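Local coordinates for glycosylation Associate Protein 1 (Streptococcus agalactiae serotype V, PDB 6OYC), which probably works with Gap2 and Gap3 in the accessory Sec pathway that exports glycosylated serine-rich adhesins, at residues E47-V52 / L217-K222. Residues are numbered along the deposited sequence; the frame is centred on the assembly and turned at random.
Sequences ESRLVV and LTYLHK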
ATOM      1  N   GLU A  47     -22.433   8.549  -3.446  1.00 45.28           N
ATOM      2  CA  GLU A  47     -21.885   8.585  -4.792  1.00 47.80           C
ATOM      3  C   GLU A  47     -20.478   9.166  -4.728  1.00 45.94           C
ATOM      4  O   GLU A  47     -20.260  10.210  -4.111  1.00 42.67           O
ATOM      5  CB  GLU A  47     -22.782   9.428  -5.700  1.00 46.96           C
ATOM      6  CG  GLU A  47     -23.110   8.796  -7.047  1.00 60.02           C
ATOM      7  CD  GLU A  47     -23.869   7.476  -6.929  1.00 67.55           C
ATOM      8  OE1 GLU A  47     -23.347   6.450  -7.419  1.00 71.42           O
ATOM      9  OE2 GLU A  47     -24.987   7.460  -6.358  1.00 72.62           O
ATOM     10  N   SER A  48     -19.513   8.480  -5.332  1.00 47.93           N
ATOM     11  CA  SER A  48     -18.152   8.978  -5.249  1.00 45.76           C
ATOM     12  C   SER A  48     -17.352   8.525  -6.458  1.00 47.46           C
ATOM     13  O   SER A  48     -17.715   7.575  -7.153  1.00 48.91           O
ATOM     14  CB  SER A  48     -17.472   8.534  -3.956  1.00 40.45           C
ATOM     15  OG  SER A  48     -17.465   7.140  -3.865  1.00 46.02           O
ATOM     16  N   ARG A  49     -16.253   9.230  -6.700  1.00 41.83           N
ATOM     17  CA  ARG A  49     -15.373   8.918  -7.809  1.00 42.87           C
ATOM     18  C   ARG A  49     -13.941   9.219  -7.397  1.00 40.17           C
ATOM     19  O   ARG A  49     -13.682  10.139  -6.615  1.00 39.33           O
ATOM     20  CB  ARG A  49     -15.753   9.713  -9.065  1.00 41.88           C
ATOM     21  CG  ARG A  49     -14.792   9.543 -10.216  1.00 39.67           C
ATOM     22  CD  ARG A  49     -15.496   9.699 -11.546  1.00 43.40           C
ATOM     23  NE  ARG A  49     -15.879  11.070 -11.764  1.00 48.57           N
ATOM     24  CZ  ARG A  49     -17.106  11.482 -12.047  1.00 47.24           C
ATOM     25  NH1 ARG A  49     -18.106  10.617 -12.174  1.00 43.19           N
ATOM     26  NH2 ARG A  49     -17.318  12.782 -12.205  1.00 45.68           N
ATOM     27  N   LEU A  50     -13.015   8.426  -7.926  1.00 37.39           N
ATOM     28  CA  LEU A  50     -11.593   8.614  -7.690  1.00 35.42           C
ATOM     29  C   LEU A  50     -10.995   9.472  -8.800  1.00 33.98           C
ATOM     30  O   LEU A  50     -11.346   9.317  -9.971  1.00 36.82           O
ATOM     31  CB  LEU A  50     -10.908   7.250  -7.628  1.00 38.97           C
ATOM     32  CG  LEU A  50      -9.490   7.122  -7.082  1.00 41.30           C
ATOM     33  CD1 LEU A  50      -9.458   7.193  -5.572  1.00 33.51           C
ATOM     34  CD2 LEU A  50      -8.917   5.790  -7.579  1.00 43.30           C
ATOM     35  N   VAL A  51     -10.110  10.391  -8.430  1.00 29.71           N
ATOM     36  CA  VAL A  51      -9.489  11.315  -9.377  1.00 33.52           C
ATOM     37  C   VAL A  51      -7.984  11.110  -9.247  1.00 32.77           C
ATOM     38  O   VAL A  51      -7.364  11.601  -8.292  1.00 31.00           O
ATOM     39  CB  VAL A  51      -9.876  12.781  -9.118  1.00 35.72           C
ATOM     40  CG1 VAL A  51      -9.195  13.695 -10.115  1.00 30.82           C
ATOM     41  CG2 VAL A  51     -11.413  12.982  -9.140  1.00 34.00           C
ATOM     42  N   VAL A  52      -7.393  10.414 -10.216  1.00 30.23           N
ATOM     43  CA  VAL A  52      -6.017   9.925 -10.124  1.00 32.33           C
ATOM     44  C   VAL A  52      -5.133  10.823 -10.970  1.00 29.45           C
ATOM     45  O   VAL A  52      -5.324  10.922 -12.188  1.00 31.13           O
ATOM     46  CB  VAL A  52      -5.910   8.460 -10.582  1.00 29.78           C
ATOM     47  CG1 VAL A  52      -4.448   7.991 -10.567  1.00 27.45           C
ATOM     48  CG2 VAL A  52      -6.769   7.578  -9.687  1.00 29.73           C
ATOM     49  N   LEU A 217      -7.562  21.092 -13.575  1.00 34.08           N
ATOM     50  CA  LEU A 217      -8.465  22.233 -13.544  1.00 36.86           C
ATOM     51  C   LEU A 217      -9.605  22.053 -14.541  1.00 37.50           C
ATOM     52  O   LEU A 217     -10.745  22.430 -14.253  1.00 36.14           O
ATOM     53  CB  LEU A 217      -7.691  23.527 -13.785  1.00 37.85           C
ATOM     54  CG  LEU A 217      -6.632  23.742 -12.695  1.00 43.29           C
ATOM     55  CD1 LEU A 217      -5.828  25.008 -12.946  1.00 51.93           C
ATOM     56  CD2 LEU A 217      -7.226  23.740 -11.284  1.00 45.63           C
ATOM     57  N   THR A 218      -9.341  21.411 -15.679  1.00 36.86           N
ATOM     58  CA  THR A 218     -10.436  21.064 -16.575  1.00 36.15           C
ATOM     59  C   THR A 218     -11.423  20.115 -15.902  1.00 38.64           C
ATOM     60  O   THR A 218     -12.643  20.302 -16.019  1.00 41.30           O
ATOM     61  CB  THR A 218      -9.899  20.442 -17.861  1.00 37.44           C
ATOM     62  OG1 THR A 218      -9.124  21.410 -18.580  1.00 34.51           O
ATOM     63  CG2 THR A 218     -11.049  19.959 -18.728  1.00 32.73           C
ATOM     64  N   TYR A 219     -10.923  19.091 -15.194  1.00 34.61           N
ATOM     65  CA  TYR A 219     -11.826  18.179 -14.493  1.00 34.12           C
ATOM     66  C   TYR A 219     -12.671  18.948 -13.489  1.00 35.66           C
ATOM     67  O   TYR A 219     -13.883  18.734 -13.372  1.00 36.03           O
ATOM     68  CB  TYR A 219     -11.038  17.068 -13.776  1.00 33.31           C
ATOM     69  CG  TYR A 219     -11.937  16.127 -12.969  1.00 35.09           C
ATOM     70  CD1 TYR A 219     -12.491  14.990 -13.556  1.00 36.02           C
ATOM     71  CD2 TYR A 219     -12.248  16.386 -11.634  1.00 31.63           C
ATOM     72  CE1 TYR A 219     -13.329  14.134 -12.834  1.00 35.67           C
ATOM     73  CE2 TYR A 219     -13.098  15.534 -10.902  1.00 30.48           C
ATOM     74  CZ  TYR A 219     -13.625  14.414 -11.512  1.00 35.67           C
ATOM     75  OH  TYR A 219     -14.452  13.560 -10.812  1.00 36.16           O
ATOM     76  N   LEU A 220     -12.021  19.824 -12.728  1.00 34.28           N
ATOM     77  CA  LEU A 220     -12.699  20.627 -11.724  1.00 38.49           C
ATOM     78  C   LEU A 220     -13.815  21.434 -12.355  1.00 42.70           C
ATOM     79  O   LEU A 220     -14.957  21.418 -11.879  1.00 37.97           O
ATOM     80  CB  LEU A 220     -11.692  21.549 -11.053  1.00 34.56           C
ATOM     81  CG  LEU A 220     -12.219  22.483  -9.982  1.00 39.87           C
ATOM     82  CD1 LEU A 220     -12.830  21.684  -8.845  1.00 38.10           C
ATOM     83  CD2 LEU A 220     -11.071  23.334  -9.487  1.00 38.23           C
ATOM     84  N   HIS A 221     -13.495  22.114 -13.462  1.00 42.49           N
ATOM     85  CA  HIS A 221     -14.476  22.916 -14.182  1.00 42.24           C
ATOM     86  C   HIS A 221     -15.643  22.068 -14.679  1.00 44.10           C
ATOM     87  O   HIS A 221     -16.809  22.420 -14.472  1.00 48.05           O
ATOM     88  CB  HIS A 221     -13.799  23.635 -15.348  1.00 43.10           C
ATOM     89  CG  HIS A 221     -14.725  24.523 -16.122  1.00 55.94           C
ATOM     90  ND1 HIS A 221     -15.387  25.589 -15.548  1.00 56.73           N
ATOM     91  CD2 HIS A 221     -15.106  24.498 -17.422  1.00 51.60           C
ATOM     92  CE1 HIS A 221     -16.129  26.186 -16.463  1.00 56.44           C
ATOM     93  NE2 HIS A 221     -15.976  25.545 -17.609  1.00 57.23           N
ATOM     94  N   LYS A 222     -15.356  20.935 -15.322  1.00 42.81           N
ATOM     95  CA  LYS A 222     -16.433  20.202 -15.986  1.00 43.15           C
ATOM     96  C   LYS A 222     -17.175  19.245 -15.065  1.00 44.05           C
ATOM     97  O   LYS A 222     -18.358  18.986 -15.292  1.00 47.40           O
ATOM     98  CB  LYS A 222     -15.894  19.398 -17.170  1.00 48.62           C
ATOM     99  CG  LYS A 222     -15.296  20.212 -18.295  1.00 51.19           C
ATOM    100  CD  LYS A 222     -14.993  19.299 -19.486  1.00 60.82           C
ATOM    101  CE  LYS A 222     -16.217  19.082 -20.368  1.00 70.11           C
ATOM    102  NZ  LYS A 222     -15.930  18.175 -21.524  1.00 75.02           N
TER
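Y219 reaches from helix 208-223 to strand 48-52 and presents its phenol to two residues of the strand, R49 and V51, which stand two positions apart and so share one face of the parallel sheet. With CG anti to the backbone N (chi1 177°), the long phenol side chain extends from the helix to the strand, although the CA atoms of Y219 and V51 stay 8.9 Å apart. R49 takes hold of the hydroxyl side-on: NE lies 3.0 Å from Y219 OH, and NH2 adds a longer, more bent bond to the same OH at 3.3 Å. Arginine suits this place because its long chain carries two donors on one side, and a bend at chi3 (71°) turns them to the oxygen, which sits somewhat out of the guanidinium plane. NE lies at the edge of the ring, near its plane, and the guanidinium and ring planes are nearly perpendicular (85°), so the two do not stack. R49 also lies close to a bound glycerol and forms a long, weak ion pair with E223. V51 approaches differently: its CG1 lies over one ring face, while CG2 is 3.5 Å from CE2 of Y219, a short branched side chain suited to a buried strand position facing an aromatic. Helix 208-223, which precedes strand 229-233, packs on the parallel sheet of the N-terminal half, consistent with the Rossmann-like domain of a GT-B fold. ND1 of H3, from strand 2-5, also hydrogen-bonds the phenol oxygen. Tyrosine thereby combines an apolar ring for V51 with a buried oxygen met by several partners, and the arginine's charge would probably make that hydroxyl a better proton donor.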